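Side-chain contacts in protein BOLA1, chloroplastic (Arabidopsis thaliana, PDB 4PUG), which may act, alone or with a glutaredoxin, as a redox-regulated transcriptional regulator or a factor in iron-sulfur cluster biogenesis, its glutaredoxin heterodimers binding a labile iron-sulfur cluster: residues E4-R9 / R74-T79; R11-K16 / Y70-E75; K55-E58 / K64-R67. One frame throughout, in Å; residues are numbered along the deposited sequence.

Contact 1: residues E4-R9 / R74-T79; sequences ENRASR and REELDT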
ATOM      1  N   GLU A   4      14.749  -6.666   0.950  1.00 21.62           N
ATOM      2  CA  GLU A   4      14.569  -5.273   0.565  1.00 22.85           C
ATOM      3  C   GLU A   4      13.713  -5.184  -0.696  1.00 22.74           C
ATOM      4  O   GLU A   4      14.222  -5.331  -1.807  1.00 36.56           O
ATOM      5  CB  GLU A   4      15.938  -4.628   0.329  1.00 39.81           C
ATOM      6  CG  GLU A   4      15.912  -3.177  -0.122  1.00 53.07           C
ATOM      7  CD  GLU A   4      17.297  -2.662  -0.478  1.00 63.75           C
ATOM      8  OE1 GLU A   4      18.262  -3.453  -0.404  1.00 48.97           O
ATOM      9  OE2 GLU A   4      17.420  -1.471  -0.833  1.00 58.87           O
ATOM     10  N   ASN A   5      12.412  -4.957  -0.525  1.00 23.88           N
ATOM     11  CA  ASN A   5      11.507  -4.819  -1.666  1.00 16.03           C
ATOM     12  C   ASN A   5      10.433  -3.744  -1.472  1.00 14.83           C
ATOM     13  O   ASN A   5      10.441  -3.022  -0.474  1.00 12.88           O
ATOM     14  CB  ASN A   5      10.882  -6.171  -2.049  1.00 16.23           C
ATOM     15  CG  ASN A   5      10.089  -6.805  -0.913  1.00 22.86           C
ATOM     16  OD1 ASN A   5       9.629  -6.123   0.003  1.00 14.55           O
ATOM     17  ND2 ASN A   5       9.925  -8.123  -0.976  1.00 16.97           N
ATOM     18  N   ARG A   6       9.517  -3.641  -2.431  1.00 13.60           N
ATOM     19  CA  ARG A   6       8.453  -2.639  -2.377  1.00 10.75           C
ATOM     20  C   ARG A   6       7.490  -2.874  -1.214  1.00 11.08           C
ATOM     21  O   ARG A   6       7.082  -1.928  -0.538  1.00 12.08           O
ATOM     22  CB  ARG A   6       7.685  -2.582  -3.703  1.00 11.46           C
ATOM     23  CG  ARG A   6       6.318  -1.911  -3.609  1.00 14.20           C
ATOM     24  CD  ARG A   6       5.863  -1.369  -4.955  1.00 13.39           C
ATOM     25  NE  ARG A   6       6.774  -0.340  -5.446  1.00 16.50           N
ATOM     26  CZ  ARG A   6       7.514  -0.455  -6.544  1.00 16.34           C
ATOM     27  NH1 ARG A   6       7.446  -1.553  -7.285  1.00 13.02           N
ATOM     28  NH2 ARG A   6       8.318   0.537  -6.905  1.00 14.29           N
ATOM     29  N   ALA A   7       7.134  -4.134  -0.986  1.00  9.58           N
ATOM     30  CA  ALA A   7       6.216  -4.488   0.094  1.00 13.40           C
ATOM     31  C   ALA A   7       6.737  -4.007   1.450  1.00 12.86           C
ATOM     32  O   ALA A   7       6.009  -3.383   2.228  1.00  7.83           O
ATOM     33  CB  ALA A   7       5.968  -5.991   0.104  1.00  7.90           C
ATOM     34  N   SER A   8       8.010  -4.288   1.712  1.00 15.23           N
ATOM     35  CA  SER A   8       8.662  -3.855   2.940  1.00 14.11           C
ATOM     36  C   SER A   8       8.701  -2.336   3.076  1.00 12.48           C
ATOM     37  O   SER A   8       8.454  -1.811   4.158  1.00 11.66           O
ATOM     38  CB  SER A   8      10.080  -4.422   3.040  1.00 25.71           C
ATOM     39  OG  SER A   8      10.912  -3.902   2.023  1.00 37.79           O
ATOM     40  N   ARG A   9       9.015  -1.632   1.989  1.00 13.91           N
ATOM     41  CA  ARG A   9       9.074  -0.171   2.032  1.00 16.98           C
ATOM     42  C   ARG A   9       7.711   0.403   2.367  1.00 14.11           C
ATOM     43  O   ARG A   9       7.585   1.276   3.222  1.00 18.52           O
ATOM     44  CB  ARG A   9       9.568   0.411   0.704  1.00 16.67           C
ATOM     45  CG  ARG A   9      11.030   0.138   0.399  1.00 16.67           C
ATOM     46  CD  ARG A   9      11.548   1.029  -0.721  1.00 18.18           C
ATOM     47  NE  ARG A   9      10.792   0.864  -1.961  1.00 21.22           N
ATOM     48  CZ  ARG A   9      11.043  -0.071  -2.869  1.00 17.87           C
ATOM     49  NH1 ARG A   9      12.029  -0.937  -2.678  1.00 17.19           N
ATOM     50  NH2 ARG A   9      10.306  -0.146  -3.969  1.00 13.42           N
ATOM     51  N   ARG A  74       3.694   8.035  -2.901  1.00 15.63           N
ATOM     52  CA  ARG A  74       3.949   8.683  -4.187  1.00 18.55           C
ATOM     53  C   ARG A  74       5.229   8.188  -4.859  1.00 17.98           C
ATOM     54  O   ARG A  74       5.265   8.007  -6.075  1.00 12.30           O
ATOM     55  CB  ARG A  74       3.989  10.205  -4.030  1.00 23.72           C
ATOM     56  CG  ARG A  74       4.152  10.954  -5.344  1.00 36.83           C
ATOM     57  CD  ARG A  74       4.063  12.454  -5.134  1.00 47.95           C
ATOM     58  NE  ARG A  74       2.772  12.848  -4.577  1.00 47.97           N
ATOM     59  CZ  ARG A  74       2.610  13.804  -3.669  1.00 55.94           C
ATOM     60  NH1 ARG A  74       3.662  14.470  -3.209  1.00 50.88           N
ATOM     61  NH2 ARG A  74       1.398  14.097  -3.217  1.00 53.44           N
ATOM     62  N   GLU A  75       6.275   7.972  -4.064  1.00 13.37           N
ATOM     63  CA  GLU A  75       7.541   7.471  -4.591  1.00 11.78           C
ATOM     64  C   GLU A  75       7.367   6.100  -5.235  1.00 13.89           C
ATOM     65  O   GLU A  75       7.923   5.830  -6.300  1.00 13.00           O
ATOM     66  CB  GLU A  75       8.602   7.396  -3.490  1.00 19.99           C
ATOM     67  CG  GLU A  75       9.908   6.754  -3.935  1.00 25.33           C
ATOM     68  CD  GLU A  75      10.943   6.704  -2.829  1.00 20.78           C
ATOM     69  OE1 GLU A  75      10.626   6.195  -1.734  1.00 30.23           O
ATOM     70  OE2 GLU A  75      12.076   7.175  -3.056  1.00 22.83           O
ATOM     71  N   GLU A  76       6.595   5.239  -4.583  1.00 15.37           N
ATOM     72  CA  GLU A  76       6.346   3.901  -5.104  1.00 14.61           C
ATOM     73  C   GLU A  76       5.545   3.954  -6.403  1.00 15.54           C
ATOM     74  O   GLU A  76       5.812   3.196  -7.334  1.00 15.87           O
ATOM     75  CB  GLU A  76       5.636   3.028  -4.064  1.00 11.23           C
ATOM     76  CG  GLU A  76       6.382   2.893  -2.738  1.00 12.74           C
ATOM     77  CD  GLU A  76       7.760   2.266  -2.887  1.00 17.86           C
ATOM     78  OE1 GLU A  76       7.992   1.538  -3.877  1.00 13.36           O
ATOM     79  OE2 GLU A  76       8.616   2.500  -2.008  1.00 22.93           O
ATOM     80  N   LEU A  77       4.574   4.861  -6.465  1.00 13.26           N
ATOM     81  CA  LEU A  77       3.752   5.033  -7.661  1.00 16.77           C
ATOM     82  C   LEU A  77       4.571   5.533  -8.847  1.00 23.23           C
ATOM     83  O   LEU A  77       4.202   5.320 -10.002  1.00 22.92           O
ATOM     84  CB  LEU A  77       2.601   5.998  -7.384  1.00 30.90           C
ATOM     85  CG  LEU A  77       1.502   5.492  -6.452  1.00 21.81           C
ATOM     86  CD1 LEU A  77       0.617   6.643  -6.017  1.00 22.70           C
ATOM     87  CD2 LEU A  77       0.680   4.411  -7.139  1.00 24.07           C
ATOM     88  N   ASP A  78       5.682   6.202  -8.556  1.00 20.67           N
ATOM     89  CA  ASP A  78       6.553   6.726  -9.599  1.00 18.60           C
ATOM     90  C   ASP A  78       7.647   5.734  -9.979  1.00 13.61           C
ATOM     91  O   ASP A  78       8.371   5.946 -10.950  1.00 15.78           O
ATOM     92  CB  ASP A  78       7.194   8.042  -9.151  1.00 27.45           C
ATOM     93  CG  ASP A  78       6.177   9.144  -8.942  1.00 37.14           C
ATOM     94  OD1 ASP A  78       5.073   9.051  -9.516  1.00 39.96           O
ATOM     95  OD2 ASP A  78       6.483  10.107  -8.207  1.00 41.62           O
ATOM     96  N   THR A  79       7.771   4.650  -9.216  1.00 13.78           N
ATOM     97  CA  THR A  79       8.887   3.727  -9.411  1.00 16.24           C
ATOM     98  C   THR A  79       8.501   2.255  -9.575  1.00 20.87           C
ATOM     99  O   THR A  79       9.297   1.374  -9.252  1.00 13.95           O
ATOM    100  CB  THR A  79       9.914   3.824  -8.259  1.00 20.55           C
ATOM    101  OG1 THR A  79       9.258   3.583  -7.008  1.00 17.54           O
ATOM    102  CG2 THR A  79      10.575   5.198  -8.229  1.00 13.62           C
TER
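The carboxylate of E76 is shared between R6 and R9, two arginines one turn apart at the start of helix 6-18; this salt-bridge network ties that helix to helix 74-78 of the BolA-like domain. R9 takes it side-on with two nitrogens: NE donates to E76 OE2 at 2.7 Å, almost straight at 165°, and NH2 reaches E76 OE1 at 2.9 Å. Both bonds use syn lone pairs, and the two flat groups lie nearly coplanar. R6 NE meets E76 OE1 from its anti side at 2.7 Å, tilted out of the carboxylate plane, with the guanidinium turned 68° from the carboxylate. OE1 thus accepts from both arginines. The chain of R6, bent at chi3 (-62°), carries NH2 on to T79, where it makes a weak bond to T79 O at 2.7 Å; T79 OG1 itself binds E75 O. R6 NH1 is satisfied beyond this pair of segments by D43 and E45 O. At the helix start, N5 is the N-cap, its OD1 accepting from S8 N at 3.0 Å. With two arginines on one buried glutamate, D43, which pairs with R6, probably helps to balance the charge, and the paired charges would probably keep E76 ionised.

Contact 2: residues R11-K16 / Y70-E75; sequences REKLQK and YHLLRE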
ATOM      1  N   ARG A  11       5.221  -1.128   3.903  1.00 15.46           N
ATOM      2  CA  ARG A  11       4.898  -1.439   5.297  1.00 13.47           C
ATOM      3  C   ARG A  11       5.607  -0.508   6.272  1.00 15.36           C
ATOM      4  O   ARG A  11       4.988  -0.003   7.205  1.00 16.41           O
ATOM      5  CB  ARG A  11       5.210  -2.895   5.652  1.00 12.84           C
ATOM      6  CG  ARG A  11       4.890  -3.226   7.106  1.00 13.58           C
ATOM      7  CD  ARG A  11       4.922  -4.717   7.372  1.00 13.24           C
ATOM      8  NE  ARG A  11       3.990  -5.442   6.514  1.00 14.96           N
ATOM      9  CZ  ARG A  11       2.692  -5.576   6.762  1.00 16.81           C
ATOM     10  NH1 ARG A  11       2.157  -5.031   7.846  1.00 14.24           N
ATOM     11  NH2 ARG A  11       1.924  -6.256   5.921  1.00 19.00           N
ATOM     12  N   GLU A  12       6.899  -0.288   6.053  1.00 19.29           N
ATOM     13  CA  GLU A  12       7.687   0.591   6.910  1.00 18.65           C
ATOM     14  C   GLU A  12       7.100   1.993   6.925  1.00 21.69           C
ATOM     15  O   GLU A  12       6.817   2.544   7.987  1.00 17.09           O
ATOM     16  CB  GLU A  12       9.150   0.632   6.454  1.00 16.30           C
ATOM     17  CG  GLU A  12      10.065   1.474   7.346  1.00 19.10           C
ATOM     18  CD  GLU A  12      10.194   2.917   6.878  1.00 24.26           C
ATOM     19  OE1 GLU A  12       9.663   3.242   5.796  1.00 30.17           O
ATOM     20  OE2 GLU A  12      10.829   3.726   7.588  1.00 21.18           O
ATOM     21  N   LYS A  13       6.909   2.558   5.735  1.00 15.92           N
ATOM     22  CA  LYS A  13       6.346   3.898   5.597  1.00 18.62           C
ATOM     23  C   LYS A  13       4.973   4.042   6.250  1.00 19.01           C
ATOM     24  O   LYS A  13       4.769   4.924   7.078  1.00 17.11           O
ATOM     25  CB  LYS A  13       6.261   4.306   4.127  1.00 19.11           C
ATOM     26  CG  LYS A  13       5.766   5.724   3.935  1.00 32.90           C
ATOM     27  CD  LYS A  13       6.701   6.521   3.046  1.00 29.38           C
ATOM     28  CE  LYS A  13       6.398   8.008   3.139  1.00 30.32           C
ATOM     29  NZ  LYS A  13       7.144   8.800   2.121  1.00 39.80           N
ATOM     30  N   LEU A  14       4.038   3.174   5.880  1.00 21.20           N
ATOM     31  CA  LEU A  14       2.679   3.249   6.418  1.00 20.27           C
ATOM     32  C   LEU A  14       2.637   3.059   7.931  1.00 20.92           C
ATOM     33  O   LEU A  14       1.987   3.832   8.640  1.00 20.45           O
ATOM     34  CB  LEU A  14       1.765   2.234   5.731  1.00 12.59           C
ATOM     35  CG  LEU A  14       1.532   2.473   4.241  1.00 15.47           C
ATOM     36  CD1 LEU A  14       0.702   1.353   3.636  1.00 12.51           C
ATOM     37  CD2 LEU A  14       0.867   3.824   4.018  1.00 12.43           C
ATOM     38  N   GLN A  15       3.334   2.040   8.423  1.00 17.01           N
ATOM     39  CA  GLN A  15       3.366   1.765   9.854  1.00 19.10           C
ATOM     40  C   GLN A  15       3.978   2.931  10.618  1.00 24.25           C
ATOM     41  O   GLN A  15       3.506   3.289  11.694  1.00 21.66           O
ATOM     42  CB  GLN A  15       4.142   0.481  10.146  1.00 17.18           C
ATOM     43  CG  GLN A  15       4.006   0.002  11.572  1.00 19.80           C
ATOM     44  CD  GLN A  15       2.582  -0.387  11.918  1.00 21.85           C
ATOM     45  OE1 GLN A  15       1.919  -1.096  11.161  1.00 19.81           O
ATOM     46  NE2 GLN A  15       2.100   0.081  13.065  1.00 25.01           N
ATOM     47  N   LYS A  16       5.025   3.529  10.055  1.00 18.76           N
ATOM     48  CA  LYS A  16       5.672   4.668  10.700  1.00 20.49           C
ATOM     49  C   LYS A  16       4.775   5.908  10.723  1.00 21.38           C
ATOM     50  O   LYS A  16       4.654   6.569  11.752  1.00 24.09           O
ATOM     51  CB  LYS A  16       7.023   4.995  10.047  1.00 36.18           C
ATOM     52  CG  LYS A  16       7.729   6.183  10.693  1.00 38.73           C
ATOM     53  CD  LYS A  16       9.211   6.230  10.356  1.00 46.81           C
ATOM     54  CE  LYS A  16       9.451   6.692   8.932  1.00 51.20           C
ATOM     55  NZ  LYS A  16       9.864   8.122   8.879  1.00 62.41           N
ATOM     56  N   TYR A  70      -2.106   7.991  -0.642  1.00 15.93           N
ATOM     57  CA  TYR A  70      -1.476   8.159  -1.952  1.00 17.74           C
ATOM     58  C   TYR A  70      -0.244   9.051  -1.864  1.00 26.31           C
ATOM     59  O   TYR A  70       0.758   8.805  -2.531  1.00 21.34           O
ATOM     60  CB  TYR A  70      -2.462   8.733  -2.975  1.00 24.46           C
ATOM     61  CG  TYR A  70      -3.070   7.692  -3.891  1.00 21.23           C
ATOM     62  CD1 TYR A  70      -2.628   7.539  -5.200  1.00 25.18           C
ATOM     63  CD2 TYR A  70      -4.087   6.863  -3.446  1.00 23.24           C
ATOM     64  CE1 TYR A  70      -3.185   6.583  -6.038  1.00 30.81           C
ATOM     65  CE2 TYR A  70      -4.646   5.909  -4.273  1.00 26.60           C
ATOM     66  CZ  TYR A  70      -4.193   5.772  -5.566  1.00 27.49           C
ATOM     67  OH  TYR A  70      -4.755   4.819  -6.383  1.00 33.00           O
ATOM     68  N   HIS A  71      -0.330  10.086  -1.035  1.00 24.98           N
ATOM     69  CA  HIS A  71       0.796  10.979  -0.810  1.00 25.67           C
ATOM     70  C   HIS A  71       1.965  10.235  -0.176  1.00 24.80           C
ATOM     71  O   HIS A  71       3.114  10.418  -0.571  1.00 22.44           O
ATOM     72  CB  HIS A  71       0.385  12.150   0.079  1.00 18.36           C
ATOM     73  CG  HIS A  71       1.541  12.968   0.563  1.00 27.64           C
ATOM     74  ND1 HIS A  71       2.235  13.834  -0.255  1.00 31.34           N
ATOM     75  CD2 HIS A  71       2.133  13.042   1.776  1.00 20.59           C
ATOM     76  CE1 HIS A  71       3.202  14.410   0.434  1.00 36.68           C
ATOM     77  NE2 HIS A  71       3.163  13.946   1.672  1.00 33.39           N
ATOM     78  N   LEU A  72       1.668   9.392   0.809  1.00 23.65           N
ATOM     79  CA  LEU A  72       2.713   8.610   1.466  1.00 19.51           C
ATOM     80  C   LEU A  72       3.382   7.609   0.521  1.00 21.01           C
ATOM     81  O   LEU A  72       4.542   7.247   0.712  1.00 22.71           O
ATOM     82  CB  LEU A  72       2.154   7.884   2.693  1.00 20.59           C
ATOM     83  CG  LEU A  72       1.688   8.787   3.836  1.00 19.24           C
ATOM     84  CD1 LEU A  72       1.052   7.963   4.943  1.00 18.31           C
ATOM     85  CD2 LEU A  72       2.851   9.609   4.373  1.00 17.87           C
ATOM     86  N   LEU A  73       2.657   7.171  -0.503  1.00 20.07           N
ATOM     87  CA  LEU A  73       3.181   6.167  -1.424  1.00 21.94           C
ATOM     88  C   LEU A  73       3.508   6.722  -2.809  1.00 20.18           C
ATOM     89  O   LEU A  73       3.600   5.965  -3.775  1.00 17.15           O
ATOM     90  CB  LEU A  73       2.199   4.998  -1.552  1.00 19.56           C
ATOM     91  CG  LEU A  73       1.950   4.186  -0.281  1.00 20.25           C
ATOM     92  CD1 LEU A  73       0.975   3.051  -0.548  1.00 22.34           C
ATOM     93  CD2 LEU A  73       3.258   3.652   0.279  1.00 22.03           C
ATOM     94  N   ARG A  74       3.694   8.035  -2.901  1.00 15.63           N
ATOM     95  CA  ARG A  74       3.949   8.683  -4.187  1.00 18.55           C
ATOM     96  C   ARG A  74       5.229   8.188  -4.859  1.00 17.98           C
ATOM     97  O   ARG A  74       5.265   8.007  -6.075  1.00 12.30           O
ATOM     98  CB  ARG A  74       3.989  10.205  -4.030  1.00 23.72           C
ATOM     99  CG  ARG A  74       4.152  10.954  -5.344  1.00 36.83           C
ATOM    100  CD  ARG A  74       4.063  12.454  -5.134  1.00 47.95           C
ATOM    101  NE  ARG A  74       2.772  12.848  -4.577  1.00 47.97           N
ATOM    102  CZ  ARG A  74       2.610  13.804  -3.669  1.00 55.94           C
ATOM    103  NH1 ARG A  74       3.662  14.470  -3.209  1.00 50.88           N
ATOM    104  NH2 ARG A  74       1.398  14.097  -3.217  1.00 53.44           N
ATOM    105  N   GLU A  75       6.275   7.972  -4.064  1.00 13.37           N
ATOM    106  CA  GLU A  75       7.541   7.471  -4.591  1.00 11.78           C
ATOM    107  C   GLU A  75       7.367   6.100  -5.235  1.00 13.89           C
ATOM    108  O   GLU A  75       7.923   5.830  -6.300  1.00 13.00           O
ATOM    109  CB  GLU A  75       8.602   7.396  -3.490  1.00 19.99           C
ATOM    110  CG  GLU A  75       9.908   6.754  -3.935  1.00 25.33           C
ATOM    111  CD  GLU A  75      10.943   6.704  -2.829  1.00 20.78           C
ATOM    112  OE1 GLU A  75      10.626   6.195  -1.734  1.00 30.23           O
ATOM    113  OE2 GLU A  75      12.076   7.175  -3.056  1.00 22.83           O
TER
HETATM  114  O   HOH W   1       6.963   8.971  -1.252  1.00 17.12           O
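K13 leaves helix 6-18 with CG anti to its backbone nitrogen (chi1 -176°), and a bend at chi2 (128°) then sends the rest of the chain, nearly straight, across to the end of helix 62-72. There its CE lies 3.1 Å from L72 O, and NZ ends 3.3 Å from that same carbonyl oxygen. L72 holds its CG beside the backbone nitrogen (chi1 -66°), which keeps the isobutyl group facing helix 6-18 and sets CD2 4.1 Å from K13 CE. The last methylenes of K13 thus run past the L72 carbonyl oxygen, with only CE brushing the leucine methyl CD2. From K13 NZ a weak hydrogen bond leads to a water at 3.4 Å, which also accepts from E75 N at 3.1 Å, in the first turn of helix 74-78. L73 sits at the junction of the two helices, the first residue to leave helical geometry after one and the N-cap position of the next. This is where helix 6-18 packs beside the helical pair 62-72 and 74-78, on one face of the mixed three-stranded sheet of the BolA-like domain. Under the lysine the contact is wholly apolar: L14 CD2 approaches L72 CD1 at 4.2 Å and L73 CD2 at 4.4 Å. L14 continues down onto strands 22-27 and 47-53, while L73 rests on L84 of strand 83-89 and on M10. With an alanine here in place of K13, L72 CD2 and the L72 carbonyl would probably lose the methylenes lying against them, and the water its weak lysine partner. E75 OE1 stands 5.8 Å from K13 NZ, not in contact, though the opposite charge may still draw the ammonium toward the start of helix 74-78.

Contact 3: residues K55-E58 / K64-R67; sequences KGFE and KRHR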
ATOM      1  N   LYS A  55      -5.979   5.257  13.869  1.00 23.65           N
ATOM      2  CA  LYS A  55      -6.729   6.346  14.503  1.00 26.73           C
ATOM      3  C   LYS A  55      -6.500   7.696  13.829  1.00 27.07           C
ATOM      4  O   LYS A  55      -7.244   8.652  14.062  1.00 27.01           O
ATOM      5  CB  LYS A  55      -6.348   6.466  15.980  1.00 28.22           C
ATOM      6  CG  LYS A  55      -6.768   5.295  16.845  1.00 34.99           C
ATOM      7  CD  LYS A  55      -6.076   5.343  18.200  1.00 43.89           C
ATOM      8  CE  LYS A  55      -6.603   4.262  19.128  1.00 51.40           C
ATOM      9  NZ  LYS A  55      -5.874   4.241  20.426  1.00 73.72           N
ATOM     10  N   GLY A  56      -5.459   7.775  13.006  1.00 20.63           N
ATOM     11  CA  GLY A  56      -5.130   9.002  12.302  1.00 13.32           C
ATOM     12  C   GLY A  56      -6.179   9.409  11.283  1.00 18.85           C
ATOM     13  O   GLY A  56      -6.169  10.538  10.794  1.00 24.16           O
ATOM     14  N   PHE A  57      -7.085   8.488  10.965  1.00 19.42           N
ATOM     15  CA  PHE A  57      -8.141   8.735   9.984  1.00 17.96           C
ATOM     16  C   PHE A  57      -9.379   9.401  10.584  1.00 28.95           C
ATOM     17  O   PHE A  57     -10.288   9.800   9.854  1.00 24.75           O
ATOM     18  CB  PHE A  57      -8.548   7.430   9.298  1.00 22.09           C
ATOM     19  CG  PHE A  57      -7.479   6.845   8.424  1.00 19.87           C
ATOM     20  CD1 PHE A  57      -6.673   7.664   7.653  1.00 17.08           C
ATOM     21  CD2 PHE A  57      -7.274   5.476   8.379  1.00 20.09           C
ATOM     22  CE1 PHE A  57      -5.684   7.129   6.846  1.00 25.11           C
ATOM     23  CE2 PHE A  57      -6.288   4.933   7.578  1.00 18.27           C
ATOM     24  CZ  PHE A  57      -5.491   5.762   6.809  1.00 24.98           C
ATOM     25  N   GLU A  58      -9.414   9.510  11.910  1.00 22.69           N
ATOM     26  CA  GLU A  58     -10.544  10.121  12.611  1.00 21.45           C
ATOM     27  C   GLU A  58     -10.832  11.546  12.145  1.00 18.72           C
ATOM     28  O   GLU A  58      -9.946  12.401  12.140  1.00 20.76           O
ATOM     29  CB  GLU A  58     -10.308  10.105  14.122  1.00 37.08           C
ATOM     30  CG  GLU A  58     -10.981   8.950  14.839  1.00 41.82           C
ATOM     31  CD  GLU A  58     -10.280   8.581  16.130  1.00 57.83           C
ATOM     32  OE1 GLU A  58      -9.506   9.412  16.650  1.00 56.33           O
ATOM     33  OE2 GLU A  58     -10.495   7.452  16.619  1.00 59.69           O
ATOM     34  N   LYS A  64      -9.855  12.531   1.793  1.00 19.41           N
ATOM     35  CA  LYS A  64      -8.672  12.989   2.512  1.00 22.94           C
ATOM     36  C   LYS A  64      -7.792  11.831   2.985  1.00 27.35           C
ATOM     37  O   LYS A  64      -6.562  11.915   2.916  1.00 17.99           O
ATOM     38  CB  LYS A  64      -9.081  13.852   3.701  1.00 28.77           C
ATOM     39  CG  LYS A  64      -8.088  14.929   4.057  1.00 37.27           C
ATOM     40  CD  LYS A  64      -8.510  15.633   5.327  1.00 43.26           C
ATOM     41  CE  LYS A  64      -7.301  16.077   6.127  1.00 37.70           C
ATOM     42  NZ  LYS A  64      -7.689  16.594   7.467  1.00 34.01           N
ATOM     43  N   ARG A  65      -8.422  10.765   3.477  1.00 22.12           N
ATOM     44  CA  ARG A  65      -7.705   9.559   3.892  1.00 23.77           C
ATOM     45  C   ARG A  65      -6.912   9.001   2.719  1.00 21.50           C
ATOM     46  O   ARG A  65      -5.697   8.789   2.799  1.00 19.68           O
ATOM     47  CB  ARG A  65      -8.689   8.489   4.384  1.00 17.74           C
ATOM     48  CG  ARG A  65      -9.512   8.873   5.608  1.00 17.89           C
ATOM     49  CD  ARG A  65     -10.468   7.755   6.035  1.00 23.21           C
ATOM     50  NE  ARG A  65     -11.328   8.181   7.140  1.00 24.42           N
ATOM     51  CZ  ARG A  65     -12.128   7.376   7.834  1.00 18.50           C
ATOM     52  NH1 ARG A  65     -12.192   6.081   7.553  1.00 18.08           N
ATOM     53  NH2 ARG A  65     -12.866   7.872   8.818  1.00 24.07           N
ATOM     54  N   HIS A  66      -7.620   8.771   1.619  1.00 19.65           N
ATOM     55  CA  HIS A  66      -7.000   8.219   0.421  1.00 21.84           C
ATOM     56  C   HIS A  66      -5.933   9.126  -0.186  1.00 23.56           C
ATOM     57  O   HIS A  66      -4.931   8.637  -0.710  1.00 23.52           O
ATOM     58  CB  HIS A  66      -8.051   7.839  -0.619  1.00 36.18           C
ATOM     59  CG  HIS A  66      -8.756   6.561  -0.320  1.00 39.38           C
ATOM     60  ND1 HIS A  66      -9.109   5.654  -1.288  1.00 43.17           N
ATOM     61  CD2 HIS A  66      -9.172   6.023   0.861  1.00 35.19           C
ATOM     62  CE1 HIS A  66      -9.713   4.616  -0.736  1.00 43.71           C
ATOM     63  NE2 HIS A  66      -9.760   4.826   0.574  1.00 37.68           N
ATOM     64  N   ARG A  67      -6.139  10.439  -0.127  1.00 20.22           N
ATOM     65  CA  ARG A  67      -5.120  11.372  -0.607  1.00 14.74           C
ATOM     66  C   ARG A  67      -3.886  11.299   0.273  1.00 24.89           C
ATOM     67  O   ARG A  67      -2.763  11.430  -0.212  1.00 20.92           O
ATOM     68  CB  ARG A  67      -5.641  12.808  -0.600  1.00 23.99           C
ATOM     69  CG  ARG A  67      -6.590  13.150  -1.728  1.00 36.68           C
ATOM     70  CD  ARG A  67      -7.177  14.544  -1.530  1.00 46.30           C
ATOM     71  NE  ARG A  67      -6.335  15.587  -2.110  1.00 49.91           N
ATOM     72  CZ  ARG A  67      -5.358  16.218  -1.466  1.00 51.42           C
ATOM     73  NH1 ARG A  67      -5.083  15.920  -0.202  1.00 41.43           N
ATOM     74  NH2 ARG A  67      -4.651  17.153  -2.090  1.00 50.61           N
TER
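One face of the R65 guanidinium is covered by F57 CB, 3.6 Å above the plane and displaced toward the rim, while the phenyl ring itself lies against the aliphatic part of the arginine. That chain runs extended from CG to NE, so its methylenes follow F57 in order: R65 CG sits 3.7 Å from F57 CD1, approaching the ring obliquely, and R65 CD lies 3.8 Å from F57 CB. Although the ring and guanidinium planes are only 16° apart, the two groups are not stacked on one another. The pair joins the loop after strand 47-53 to the first turns of helix 62-72, closing the short connection between sheet and helix in this BolA-like domain. F57 also touches S88 of strand 83-89 and T90 just beyond it. F57 O lies 3.3 Å from R65 NE. The arginine's polar end is fixed mainly from outside the two segments: R65 NE donates to M60 O in the intervening turn, and NH1 binds S88 O and forms a salt bridge with E93.

Overall arrangement
Contacts 1 and 2 both use helix 6-18 and helix 74-78, their centres about 8 Å apart; they share R74 and E75 and touch through L77 and Y70. Contact 1, at the start of helix 6-18, is dominated by salt bridges, whereas contact 2, a little further along, is leucine packing over the sheet with one lysine laid across the top. Each is partly buried. Contact 3 uses helix 62-72 as contact 2 does, but it sits about 20 Å, centre to centre, from contact 1, on the opposite side of the chain's centre. Its two touching residues are buried although it lies far from that centre, and there the arginine packs on a phenylalanine while its polar end is held by residues outside both segments.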